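Local coordinates for protein cellulose hydrolase (Bacillus licheniformis, PDB 4YZT) that hydrolyses internal beta-1,4-glucosidic linkages of cellulose, acting as a tri-modular family 5 endoglucanase, at residues A[124-129]-A[164-169]; A[464-469]-A[486-491]; A[514-519]-A[529-534]. All coordinates share one frame; numbering follows the deposited sequence.

Interaction 1 of 3, residues A[124-129]-A[164-169]; sequences SRMGNS and TGMSAY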
ATOM      1  N   SER A 124      19.123  15.528  -1.156  1.00 13.55           N
ATOM      2  CA  SER A 124      18.434  16.646  -1.818  1.00 14.32           C
ATOM      3  C   SER A 124      19.201  17.974  -1.691  1.00 16.84           C
ATOM      4  O   SER A 124      18.787  19.001  -2.236  1.00 18.34           O
ATOM      5  CB  SER A 124      17.011  16.797  -1.267  1.00 13.77           C
ATOM      6  OG  SER A 124      17.050  17.000   0.132  1.00 15.56           O
ATOM      7  N   ARG A 125      20.334  17.942  -0.997  1.00 13.19           N
ATOM      8  CA  ARG A 125      21.274  19.057  -1.011  1.00 15.47           C
ATOM      9  C   ARG A 125      22.026  19.157  -2.351  1.00 17.02           C
ATOM     10  O   ARG A 125      22.799  20.106  -2.565  1.00 17.59           O
ATOM     11  CB  ARG A 125      22.273  18.918   0.142  1.00 21.29           C
ATOM     12  CG  ARG A 125      21.710  19.301   1.492  1.00 24.33           C
ATOM     13  N   MET A 126      21.810  18.179  -3.237  1.00 15.89           N
ATOM     14  CA  MET A 126      22.423  18.175  -4.579  1.00 17.56           C
ATOM     15  C   MET A 126      22.259  19.496  -5.331  1.00 16.96           C
ATOM     16  O   MET A 126      23.202  19.970  -5.959  1.00 15.74           O
ATOM     17  CB  MET A 126      21.837  17.049  -5.444  1.00 19.26           C
ATOM     18  CG  MET A 126      22.532  15.716  -5.292  1.00 19.64           C
ATOM     19  SD  MET A 126      24.145  15.691  -6.099  1.00 20.46           S
ATOM     20  CE  MET A 126      23.663  15.676  -7.824  1.00 28.54           C
ATOM     21  N   GLY A 127      21.065  20.078  -5.286  1.00 16.10           N
ATOM     22  CA  GLY A 127      20.821  21.308  -6.024  1.00 17.45           C
ATOM     23  C   GLY A 127      21.726  22.456  -5.604  1.00 19.56           C
ATOM     24  O   GLY A 127      22.314  23.140  -6.445  1.00 22.42           O
ATOM     25  N   ASN A 128      21.834  22.648  -4.291  1.00 23.52           N
ATOM     26  CA  ASN A 128      22.589  23.742  -3.690  1.00 26.36           C
ATOM     27  C   ASN A 128      24.087  23.445  -3.532  1.00 22.66           C
ATOM     28  O   ASN A 128      24.928  24.361  -3.540  1.00 23.49           O
ATOM     29  CB  ASN A 128      21.983  24.067  -2.323  1.00 30.53           C
ATOM     30  CG  ASN A 128      22.594  25.292  -1.698  1.00 38.18           C
ATOM     31  OD1 ASN A 128      23.507  25.202  -0.875  1.00 42.33           O
ATOM     32  ND2 ASN A 128      22.095  26.452  -2.084  1.00 41.08           N
ATOM     33  N   SER A 129      24.419  22.168  -3.386  1.00 19.14           N
ATOM     34  CA  SER A 129      25.784  21.766  -3.072  1.00 21.50           C
ATOM     35  C   SER A 129      26.175  20.485  -3.789  1.00 19.66           C
ATOM     36  O   SER A 129      26.504  19.480  -3.150  1.00 21.87           O
ATOM     37  CB  SER A 129      25.948  21.574  -1.566  1.00 22.17           C
ATOM     38  OG  SER A 129      25.540  22.735  -0.863  1.00 25.64           O
ATOM     39  N   THR A 164      15.038  13.702  -4.960  1.00 11.47           N
ATOM     40  CA  THR A 164      14.459  15.037  -5.050  1.00 13.85           C
ATOM     41  C   THR A 164      15.498  16.146  -4.804  1.00 14.87           C
ATOM     42  O   THR A 164      16.629  15.874  -4.393  1.00 16.14           O
ATOM     43  CB  THR A 164      13.304  15.165  -4.058  1.00 20.97           C
ATOM     44  OG1 THR A 164      12.575  16.364  -4.328  1.00 24.23           O
ATOM     45  CG2 THR A 164      13.846  15.159  -2.629  1.00 10.04           C
ATOM     46  N   GLY A 165      15.128  17.390  -5.087  1.00 12.54           N
ATOM     47  CA  GLY A 165      15.971  18.533  -4.752  1.00 13.59           C
ATOM     48  C   GLY A 165      17.105  18.774  -5.731  1.00 18.40           C
ATOM     49  O   GLY A 165      18.088  19.443  -5.404  1.00 22.25           O
ATOM     50  N   MET A 166      16.968  18.230  -6.938  1.00 14.86           N
ATOM     51  CA  MET A 166      17.974  18.395  -7.984  1.00 15.58           C
ATOM     52  C   MET A 166      17.261  18.493  -9.329  1.00 15.48           C
ATOM     53  O   MET A 166      16.092  18.140  -9.436  1.00 15.86           O
ATOM     54  CB  MET A 166      18.964  17.225  -7.981  1.00 17.15           C
ATOM     55  CG  MET A 166      18.380  15.910  -8.492  1.00 15.84           C
ATOM     56  SD  MET A 166      19.451  14.483  -8.167  1.00 19.09           S
ATOM     57  CE  MET A 166      19.019  14.140  -6.448  1.00 19.07           C
ATOM     58  N   SER A 167      17.960  18.973 -10.351  1.00 19.98           N
ATOM     59  CA  SER A 167      17.377  19.070 -11.683  1.00 21.01           C
ATOM     60  C   SER A 167      17.339  17.701 -12.366  1.00 21.32           C
ATOM     61  O   SER A 167      17.920  16.737 -11.872  1.00 18.27           O
ATOM     62  CB  SER A 167      18.167  20.059 -12.540  1.00 22.12           C
ATOM     63  OG  SER A 167      19.458  19.549 -12.840  1.00 21.80           O
ATOM     64  N   ALA A 168      16.640  17.620 -13.495  1.00 22.51           N
ATOM     65  CA  ALA A 168      16.577  16.381 -14.257  1.00 24.39           C
ATOM     66  C   ALA A 168      17.961  16.029 -14.782  1.00 23.37           C
ATOM     67  O   ALA A 168      18.325  14.858 -14.883  1.00 24.90           O
ATOM     68  CB  ALA A 168      15.584  16.506 -15.403  1.00 27.81           C
ATOM     69  N   TYR A 169      18.735  17.056 -15.104  1.00 22.67           N
ATOM     70  CA  TYR A 169      20.102  16.874 -15.573  1.00 22.44           C
ATOM     71  C   TYR A 169      20.973  16.263 -14.485  1.00 21.44           C
ATOM     72  O   TYR A 169      21.775  15.361 -14.743  1.00 20.98           O
ATOM     73  CB  TYR A 169      20.694  18.210 -16.019  1.00 24.47           C
ATOM     74  CG  TYR A 169      22.091  18.087 -16.537  1.00 26.44           C
ATOM     75  CD1 TYR A 169      22.320  17.889 -17.893  1.00 30.77           C
ATOM     76  CD2 TYR A 169      23.188  18.177 -15.688  1.00 24.35           C
ATOM     77  CE1 TYR A 169      23.594  17.772 -18.389  1.00 30.98           C
ATOM     78  CE2 TYR A 169      24.477  18.058 -16.179  1.00 28.70           C
ATOM     79  CZ  TYR A 169      24.670  17.854 -17.533  1.00 32.03           C
ATOM     80  OH  TYR A 169      25.940  17.743 -18.068  1.00 35.70           O
TER

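Interaction 2 of 3, residues A[464-469]-A[486-491]; sequences ATVKGV and PYLNYD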
ATOM      1  N   ALA A 464     -15.933   5.056   7.913  1.00  9.06           N
ATOM      2  CA  ALA A 464     -15.617   5.216   6.497  1.00 12.41           C
ATOM      3  C   ALA A 464     -14.822   6.495   6.223  1.00 12.74           C
ATOM      4  O   ALA A 464     -13.714   6.452   5.670  1.00 13.10           O
ATOM      5  CB  ALA A 464     -16.892   5.214   5.688  1.00 12.77           C
ATOM      6  N   THR A 465     -15.398   7.636   6.608  1.00 10.40           N
ATOM      7  CA  THR A 465     -14.715   8.918   6.471  1.00  9.00           C
ATOM      8  C   THR A 465     -15.345   9.936   7.435  1.00 10.21           C
ATOM      9  O   THR A 465     -16.302   9.625   8.142  1.00  9.82           O
ATOM     10  CB  THR A 465     -14.767   9.434   5.005  1.00  9.83           C
ATOM     11  OG1 THR A 465     -13.988  10.636   4.884  1.00 13.27           O
ATOM     12  CG2 THR A 465     -16.189   9.719   4.580  1.00  8.84           C
ATOM     13  N   VAL A 466     -14.794  11.141   7.487  1.00  9.94           N
ATOM     14  CA  VAL A 466     -15.311  12.173   8.376  1.00 10.27           C
ATOM     15  C   VAL A 466     -15.293  13.519   7.647  1.00 11.43           C
ATOM     16  O   VAL A 466     -14.339  13.800   6.935  1.00 11.82           O
ATOM     17  CB  VAL A 466     -14.466  12.308   9.675  1.00  9.85           C
ATOM     18  CG1 VAL A 466     -15.181  13.220  10.686  1.00 10.36           C
ATOM     19  CG2 VAL A 466     -14.165  10.953  10.289  1.00  9.97           C
ATOM     20  N   LYS A 467     -16.329  14.345   7.825  1.00 12.29           N
ATOM     21  CA  LYS A 467     -16.269  15.735   7.366  1.00 12.97           C
ATOM     22  C   LYS A 467     -16.487  16.664   8.558  1.00 13.65           C
ATOM     23  O   LYS A 467     -17.087  16.269   9.575  1.00 14.48           O
ATOM     24  CB  LYS A 467     -17.292  16.019   6.261  1.00 13.06           C
ATOM     25  CG  LYS A 467     -18.750  15.775   6.662  1.00 14.61           C
ATOM     26  CD  LYS A 467     -19.727  16.386   5.656  1.00 17.19           C
ATOM     27  CE  LYS A 467     -21.172  15.974   5.944  1.00 16.99           C
ATOM     28  NZ  LYS A 467     -22.113  16.521   4.916  1.00 16.87           N
ATOM     29  N   GLY A 468     -15.993  17.892   8.431  1.00 11.97           N
ATOM     30  CA  GLY A 468     -16.100  18.872   9.494  1.00 12.85           C
ATOM     31  C   GLY A 468     -16.432  20.234   8.929  1.00 15.50           C
ATOM     32  O   GLY A 468     -15.800  20.683   7.975  1.00 15.17           O
ATOM     33  N   VAL A 469     -17.421  20.885   9.536  1.00 16.09           N
ATOM     34  CA  VAL A 469     -18.014  22.111   9.017  1.00 17.93           C
ATOM     35  C   VAL A 469     -18.097  23.157  10.128  1.00 20.83           C
ATOM     36  O   VAL A 469     -18.397  22.819  11.273  1.00 20.28           O
ATOM     37  CB  VAL A 469     -19.420  21.815   8.440  1.00 22.57           C
ATOM     38  CG1 VAL A 469     -20.204  23.067   8.220  1.00 29.30           C
ATOM     39  CG2 VAL A 469     -19.317  20.995   7.150  1.00 22.09           C
ATOM     40  N   PRO A 486     -15.163  19.793   2.892  1.00 13.80           N
ATOM     41  CA  PRO A 486     -15.162  19.665   4.351  1.00 12.65           C
ATOM     42  C   PRO A 486     -14.637  18.312   4.777  1.00 11.72           C
ATOM     43  O   PRO A 486     -14.460  18.064   5.977  1.00 11.53           O
ATOM     44  CB  PRO A 486     -16.640  19.828   4.704  1.00 12.61           C
ATOM     45  CG  PRO A 486     -17.333  19.149   3.540  1.00 13.92           C
ATOM     46  CD  PRO A 486     -16.502  19.536   2.324  1.00 13.70           C
ATOM     47  N   TYR A 487     -14.373  17.437   3.813  1.00 13.40           N
ATOM     48  CA  TYR A 487     -13.954  16.079   4.165  1.00 11.96           C
ATOM     49  C   TYR A 487     -12.499  16.059   4.615  1.00 10.75           C
ATOM     50  O   TYR A 487     -11.633  16.710   4.025  1.00 10.22           O
ATOM     51  CB  TYR A 487     -14.200  15.106   3.006  1.00  9.49           C
ATOM     52  CG  TYR A 487     -15.658  14.692   2.954  1.00  9.82           C
ATOM     53  CD1 TYR A 487     -16.566  15.391   2.189  1.00 10.70           C
ATOM     54  CD2 TYR A 487     -16.125  13.632   3.725  1.00 11.92           C
ATOM     55  CE1 TYR A 487     -17.897  15.042   2.159  1.00 11.22           C
ATOM     56  CE2 TYR A 487     -17.453  13.268   3.703  1.00 12.03           C
ATOM     57  CZ  TYR A 487     -18.333  13.971   2.921  1.00 11.54           C
ATOM     58  OH  TYR A 487     -19.661  13.613   2.890  1.00 14.18           O
ATOM     59  N   LEU A 488     -12.264  15.327   5.700  1.00 11.26           N
ATOM     60  CA  LEU A 488     -10.956  15.202   6.331  1.00  9.38           C
ATOM     61  C   LEU A 488     -10.162  14.016   5.767  1.00 11.57           C
ATOM     62  O   LEU A 488     -10.678  13.237   4.955  1.00 13.61           O
ATOM     63  CB  LEU A 488     -11.118  15.046   7.851  1.00  8.87           C
ATOM     64  CG  LEU A 488     -11.976  16.105   8.571  1.00  8.23           C
ATOM     65  CD1 LEU A 488     -12.057  15.778  10.054  1.00  9.22           C
ATOM     66  CD2 LEU A 488     -11.389  17.490   8.378  1.00 13.15           C
ATOM     67  N   ASN A 489      -8.921  13.864   6.222  1.00  9.90           N
ATOM     68  CA  ASN A 489      -8.029  12.823   5.700  1.00 10.63           C
ATOM     69  C   ASN A 489      -7.715  11.750   6.734  1.00 13.50           C
ATOM     70  O   ASN A 489      -7.341  12.053   7.868  1.00 13.19           O
ATOM     71  CB  ASN A 489      -6.720  13.435   5.203  1.00 10.84           C
ATOM     72  CG  ASN A 489      -6.903  14.352   3.990  1.00 12.43           C
ATOM     73  OD1 ASN A 489      -7.937  14.342   3.333  1.00 12.48           O
ATOM     74  ND2 ASN A 489      -5.871  15.133   3.685  1.00 11.88           N
ATOM     75  N   TYR A 490      -7.860  10.489   6.339  1.00 11.43           N
ATOM     76  CA  TYR A 490      -7.543   9.366   7.223  1.00 12.75           C
ATOM     77  C   TYR A 490      -6.156   9.473   7.867  1.00 12.56           C
ATOM     78  O   TYR A 490      -5.188   9.879   7.219  1.00 12.56           O
ATOM     79  CB  TYR A 490      -7.640   8.053   6.451  1.00 14.74           C
ATOM     80  CG  TYR A 490      -7.159   6.846   7.238  1.00 18.14           C
ATOM     81  CD1 TYR A 490      -7.891   6.356   8.314  1.00 23.14           C
ATOM     82  CD2 TYR A 490      -5.970   6.203   6.907  1.00 18.17           C
ATOM     83  CE1 TYR A 490      -7.456   5.249   9.036  1.00 24.80           C
ATOM     84  CE2 TYR A 490      -5.529   5.095   7.624  1.00 23.38           C
ATOM     85  CZ  TYR A 490      -6.279   4.628   8.689  1.00 27.79           C
ATOM     86  OH  TYR A 490      -5.847   3.531   9.407  1.00 32.37           O
ATOM     87  N   ASP A 491      -6.104   9.130   9.154  1.00 12.06           N
ATOM     88  CA  ASP A 491      -4.879   9.022   9.951  1.00 12.99           C
ATOM     89  C   ASP A 491      -4.368  10.403  10.379  1.00 13.79           C
ATOM     90  O   ASP A 491      -4.206  10.633  11.567  1.00 15.57           O
ATOM     91  CB  ASP A 491      -3.783   8.245   9.203  1.00 15.60           C
ATOM     92  CG  ASP A 491      -2.825   7.516  10.137  1.00 24.14           C
ATOM     93  OD1 ASP A 491      -3.228   7.115  11.251  1.00 26.11           O
ATOM     94  OD2 ASP A 491      -1.657   7.330   9.742  1.00 26.57           O
TER
HETATM   95  O   HOH W   1     -11.407  10.773   4.004  1.00 10.41           O
HETATM   96  O   HOH W   2     -21.530  15.618   2.461  1.00 25.61           O

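Interaction 3 of 3, residues A[514-519]-A[529-534]; sequences DSTFTF and VVKVKI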
ATOM      1  N   ASP A 514     -17.717  27.123  17.084  1.00 26.94           N
ATOM      2  CA  ASP A 514     -18.477  25.879  17.174  1.00 25.00           C
ATOM      3  C   ASP A 514     -18.621  25.166  15.812  1.00 23.27           C
ATOM      4  O   ASP A 514     -18.974  25.774  14.799  1.00 21.40           O
ATOM      5  CB  ASP A 514     -19.848  26.158  17.787  1.00 24.80           C
ATOM      6  CG  ASP A 514     -19.749  26.706  19.198  1.00 26.44           C
ATOM      7  OD1 ASP A 514     -18.624  26.777  19.751  1.00 23.19           O
ATOM      8  OD2 ASP A 514     -20.803  27.063  19.760  1.00 32.30           O
ATOM      9  N   SER A 515     -18.316  23.874  15.799  1.00 21.20           N
ATOM     10  CA  SER A 515     -18.264  23.098  14.554  1.00 19.59           C
ATOM     11  C   SER A 515     -18.970  21.761  14.708  1.00 19.12           C
ATOM     12  O   SER A 515     -19.169  21.270  15.827  1.00 21.23           O
ATOM     13  CB  SER A 515     -16.810  22.859  14.113  1.00 15.21           C
ATOM     14  OG  SER A 515     -16.130  24.096  13.936  1.00 19.90           O
ATOM     15  N   THR A 516     -19.354  21.184  13.574  1.00 18.17           N
ATOM     16  CA  THR A 516     -20.066  19.921  13.548  1.00 16.97           C
ATOM     17  C   THR A 516     -19.280  18.925  12.704  1.00 15.72           C
ATOM     18  O   THR A 516     -18.934  19.221  11.557  1.00 14.63           O
ATOM     19  CB  THR A 516     -21.496  20.088  12.976  1.00 20.54           C
ATOM     20  OG1 THR A 516     -22.250  20.971  13.819  1.00 20.46           O
ATOM     21  CG2 THR A 516     -22.208  18.742  12.887  1.00 19.42           C
ATOM     22  N   PHE A 517     -18.984  17.764  13.283  1.00 12.31           N
ATOM     23  CA  PHE A 517     -18.295  16.693  12.572  1.00 14.32           C
ATOM     24  C   PHE A 517     -19.244  15.547  12.288  1.00 17.03           C
ATOM     25  O   PHE A 517     -20.006  15.133  13.163  1.00 19.80           O
ATOM     26  CB  PHE A 517     -17.093  16.193  13.369  1.00 11.89           C
ATOM     27  CG  PHE A 517     -16.009  17.212  13.502  1.00 13.06           C
ATOM     28  CD1 PHE A 517     -14.964  17.242  12.600  1.00 10.85           C
ATOM     29  CD2 PHE A 517     -16.051  18.157  14.520  1.00 12.17           C
ATOM     30  CE1 PHE A 517     -13.967  18.217  12.709  1.00 11.31           C
ATOM     31  CE2 PHE A 517     -15.065  19.114  14.645  1.00 13.88           C
ATOM     32  CZ  PHE A 517     -14.024  19.147  13.734  1.00 11.85           C
ATOM     33  N   THR A 518     -19.213  15.058  11.057  1.00 12.72           N
ATOM     34  CA  THR A 518     -20.045  13.929  10.672  1.00 13.98           C
ATOM     35  C   THR A 518     -19.167  12.716  10.407  1.00 15.75           C
ATOM     36  O   THR A 518     -18.396  12.692   9.436  1.00 14.08           O
ATOM     37  CB  THR A 518     -20.899  14.243   9.426  1.00 16.59           C
ATOM     38  OG1 THR A 518     -21.726  15.395   9.666  1.00 17.21           O
ATOM     39  CG2 THR A 518     -21.785  13.050   9.070  1.00 16.29           C
ATOM     40  N   PHE A 519     -19.279  11.720  11.283  1.00 13.11           N
ATOM     41  CA  PHE A 519     -18.548  10.470  11.125  1.00 14.94           C
ATOM     42  C   PHE A 519     -19.376   9.526  10.262  1.00 15.27           C
ATOM     43  O   PHE A 519     -20.329   8.921  10.746  1.00 16.34           O
ATOM     44  CB  PHE A 519     -18.231   9.841  12.491  1.00 14.08           C
ATOM     45  CG  PHE A 519     -17.213  10.612  13.282  1.00 13.73           C
ATOM     46  CD1 PHE A 519     -17.590  11.723  14.016  1.00 17.16           C
ATOM     47  CD2 PHE A 519     -15.877  10.236  13.272  1.00 11.84           C
ATOM     48  CE1 PHE A 519     -16.652  12.456  14.733  1.00 15.62           C
ATOM     49  CE2 PHE A 519     -14.937  10.952  13.984  1.00 12.82           C
ATOM     50  CZ  PHE A 519     -15.327  12.073  14.721  1.00 11.73           C
ATOM     51  N   VAL A 529     -23.138  12.034  14.236  1.00 17.93           N
ATOM     52  CA  VAL A 529     -22.890  13.473  14.218  1.00 20.47           C
ATOM     53  C   VAL A 529     -22.410  13.972  15.579  1.00 21.61           C
ATOM     54  O   VAL A 529     -23.068  13.763  16.605  1.00 20.75           O
ATOM     55  CB  VAL A 529     -24.162  14.254  13.812  1.00 23.47           C
ATOM     56  CG1 VAL A 529     -23.923  15.745  13.873  1.00 25.41           C
ATOM     57  CG2 VAL A 529     -24.634  13.843  12.422  1.00 24.29           C
ATOM     58  N   VAL A 530     -21.264  14.637  15.585  1.00 20.22           N
ATOM     59  CA  VAL A 530     -20.664  15.120  16.823  1.00 19.70           C
ATOM     60  C   VAL A 530     -20.435  16.618  16.729  1.00 20.99           C
ATOM     61  O   VAL A 530     -19.807  17.097  15.777  1.00 19.78           O
ATOM     62  CB  VAL A 530     -19.308  14.431  17.128  1.00 18.05           C
ATOM     63  CG1 VAL A 530     -18.709  14.983  18.424  1.00 19.08           C
ATOM     64  CG2 VAL A 530     -19.477  12.913  17.201  1.00 17.28           C
ATOM     65  N   LYS A 531     -20.935  17.351  17.718  1.00 20.23           N
ATOM     66  CA  LYS A 531     -20.746  18.796  17.763  1.00 22.90           C
ATOM     67  C   LYS A 531     -19.588  19.139  18.680  1.00 21.76           C
ATOM     68  O   LYS A 531     -19.449  18.560  19.751  1.00 22.32           O
ATOM     69  CB  LYS A 531     -22.034  19.494  18.217  1.00 28.35           C
ATOM     70  CG  LYS A 531     -23.156  19.346  17.199  1.00 31.86           C
ATOM     71  CD  LYS A 531     -24.327  20.257  17.477  1.00 36.35           C
ATOM     72  CE  LYS A 531     -25.328  20.188  16.328  1.00 38.86           C
ATOM     73  NZ  LYS A 531     -24.736  20.645  15.031  1.00 38.48           N
ATOM     74  N   VAL A 532     -18.739  20.064  18.252  1.00 21.64           N
ATOM     75  CA  VAL A 532     -17.621  20.474  19.088  1.00 20.54           C
ATOM     76  C   VAL A 532     -17.696  21.979  19.336  1.00 23.21           C
ATOM     77  O   VAL A 532     -17.647  22.778  18.396  1.00 24.72           O
ATOM     78  CB  VAL A 532     -16.265  20.087  18.450  1.00 19.57           C
ATOM     79  CG1 VAL A 532     -15.107  20.620  19.270  1.00 21.08           C
ATOM     80  CG2 VAL A 532     -16.163  18.561  18.304  1.00 16.40           C
ATOM     81  N   LYS A 533     -17.851  22.346  20.606  1.00 22.74           N
ATOM     82  CA  LYS A 533     -17.911  23.744  21.018  1.00 27.08           C
ATOM     83  C   LYS A 533     -16.515  24.260  21.365  1.00 28.76           C
ATOM     84  O   LYS A 533     -15.689  23.534  21.925  1.00 31.01           O
ATOM     85  CB  LYS A 533     -18.844  23.920  22.223  1.00 30.79           C
ATOM     86  CG  LYS A 533     -20.212  23.279  22.077  1.00 35.22           C
ATOM     87  CD  LYS A 533     -20.989  23.859  20.915  1.00 38.07           C
ATOM     88  CE  LYS A 533     -22.319  23.141  20.748  1.00 41.23           C
ATOM     89  NZ  LYS A 533     -22.972  23.437  19.439  1.00 42.82           N
ATOM     90  N   ILE A 534     -16.261  25.520  21.039  1.00 27.32           N
ATOM     91  CA  ILE A 534     -14.959  26.130  21.263  1.00 27.98           C
ATOM     92  C   ILE A 534     -15.027  27.229  22.324  1.00 29.56           C
ATOM     93  O   ILE A 534     -15.875  28.118  22.247  1.00 31.17           O
ATOM     94  CB  ILE A 534     -14.391  26.717  19.943  1.00 27.70           C
ATOM     95  CG1 ILE A 534     -14.080  25.592  18.960  1.00 27.25           C
ATOM     96  CG2 ILE A 534     -13.146  27.545  20.205  1.00 29.73           C
ATOM     97  CD1 ILE A 534     -13.198  24.512  19.557  1.00 27.29           C
TER
HETATM   98  O   HOH W   3     -18.816  27.868  22.285  1.00 39.68           O
HETATM   99  O   HOH W   4     -21.386  22.806  17.149  1.00 27.42           O

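Interaction 1 of 3, residues A[124-129]-A[164-169]
Met126 and Met166 cross at a slant where two barrel loops pass each other. Followed outward, Met166 starts with its CB 3.8 Å from Met126 CB. Its CG stands between the backbone N and the carbonyl carbon (chi1 72°), SD continues the chain, and the bend at chi3 (81°) swings CE back to 4.0 Å from Met126 CG. The two thioether chains thus touch at both the root and the methyl end of Met166. Leu199 lies against Met166, while Thr133 and Leu134 of helix 130-147 lie against Met126, so both buried methionines are packed from further sides. Next to them the backbones come close. Gly127 N gives a weak, bent hydrogen bond to Gly165 O, 3.0 Å long with 126° at the hydrogen. Ser124 CA approaches Thr164 O at 3.2 Å as a C-H...O contact, and Ser124 CB packs on Thr164 CG2 at 3.8 Å. Both glycines suit so tight a passage: a beta carbon on Gly127 would probably run into Gly165 O, one on Gly165 into Ser124 O, and Gly165 also has a positive phi. Gln170 ties the loops together as well, bonding Ser167 N and Met126 O, while Ser167 OG caps the start of helix 168-184. The two loops follow the third and fourth strands of a (beta/alpha)8 barrel, and the side chain of Thr164 is about 11 Å from a bound beta-D-glucopyranose, just past Asn161 and Glu162 of the glycan pocket, which open the Asn-Glu-Pro signature characteristic of family 5 hydrolases.

Interaction 2 of 3, residues A[464-469]-A[486-491]
Two backbone bonds flank Lys467 and Tyr487 and make them a single beta bridge: Leu488 N bonds Val466 O and Gly468 N bonds Pro486 O, both at 2.9 Å. The ring of Tyr487 supplies the aromatic contact: Lys467 CB sits over the middle of one face, 3.7 Å from the centroid, in a CH-pi contact. With CG between the backbone N and the carbonyl carbon (chi1 59°) and the rest extended, the lysine chain runs across the ring toward its hydroxyl, CD coming within 3.9 Å of Tyr487 OH. Thr465 OG1 lies at the ring's edge. Strand 462-470 is an outermost strand of a four-stranded sheet in the C-terminal beta module; one edge pairs with strand 515-522, and the bridge to 486-491 uses the other, while a classic beta bulge at Ala464 and Thr465 faces Glu520. Two waters bridge the segments: one joins Lys467 NZ (2.7 Å) to Tyr487 OH, which also bonds Glu520 OE2, and another joins the hydroxyl Thr465 OG1 to the backbone Leu488 O. A leucine in place of Tyr487 would probably strip the Lys467 chain of its flat support and leave Glu520 without its hydroxyl partner. Apolar contacts are Val469 CG2 on Pro486 CB, side by side at 3.8 Å, and Val466 CG1 with Leu488 CD1 at 4.1 Å, beside Phe494.

Interaction 3 of 3, residues A[514-519]-A[529-534]
A beta hairpin of strands 515-522 and 527-535 makes this contact, its segments running antiparallel at 155° with axes 4.6 Å apart. Ser515 with Val532 and Phe517 with Val530 are hydrogen-bonded pairs, each closed by two nearly straight N-H...O bonds; the one from Val532 N to Ser515 O is 2.7 Å long. Thr516 with Lys531 and Thr518 with Val529 are the non-hydrogen-bonded pairs between and beyond them. Asp514 prolongs the ladder with its side chain: OD1 takes Ile534 N nearly along the C-O axis at 3.0 Å, and a water donates both to this oxygen and to Ile534 O. Its other oxygen, OD2, rests on Lys533 CD at 3.4 Å, while Lys533 NZ turns to a second water shared with Ser515 O. On the face carrying Thr516, Lys531 runs alongside the threonine, and the bend at its last torsion (chi4 -62°) curls NZ in to donate to Thr516 OG1, 2.8 Å away. That hydroxyl also bonds Asp471 OD1, so it is gripped by one lysine amine and one aspartate carboxylate. Thr516 CG2 meets Val529 CG1 at 3.6 Å. On the face carrying Phe517, the ring's CD2 touches Val532 CG2 at 3.8 Å, and Phe519 CE1 touches Val530 CG2 at the same distance. The rings of Phe517 and Phe519 pack on strand 500-503, Phe517 on Leu503 and Phe519 on Leu501 and Leu503, with Leu511 beside Val532. Within the sheet, strand 462-470 flanks strand 515-522, and strand 440-444 flanks strand 527-535.

Along the chain the contacts follow one another without nesting. Interaction 1 belongs to the catalytic barrel, where loops after its third and fourth strands meet. Interactions 2 and 3 lie in the C-terminal beta module, their centres about 36 and 45 Å from that of interaction 1. These two touch, with centres about 12 Å apart: strand 462-470 pairs with strand 515-522 in one mixed four-stranded sheet, probable hydrogen bonds running from Thr518 N to Lys467 O and from Thr516 N to Val469 O. Interaction 3 forms the hairpin and interaction 2 attaches a loop, whose Asn489 OD1 bonds Trp235 N of the catalytic domain, a tie between the two modules.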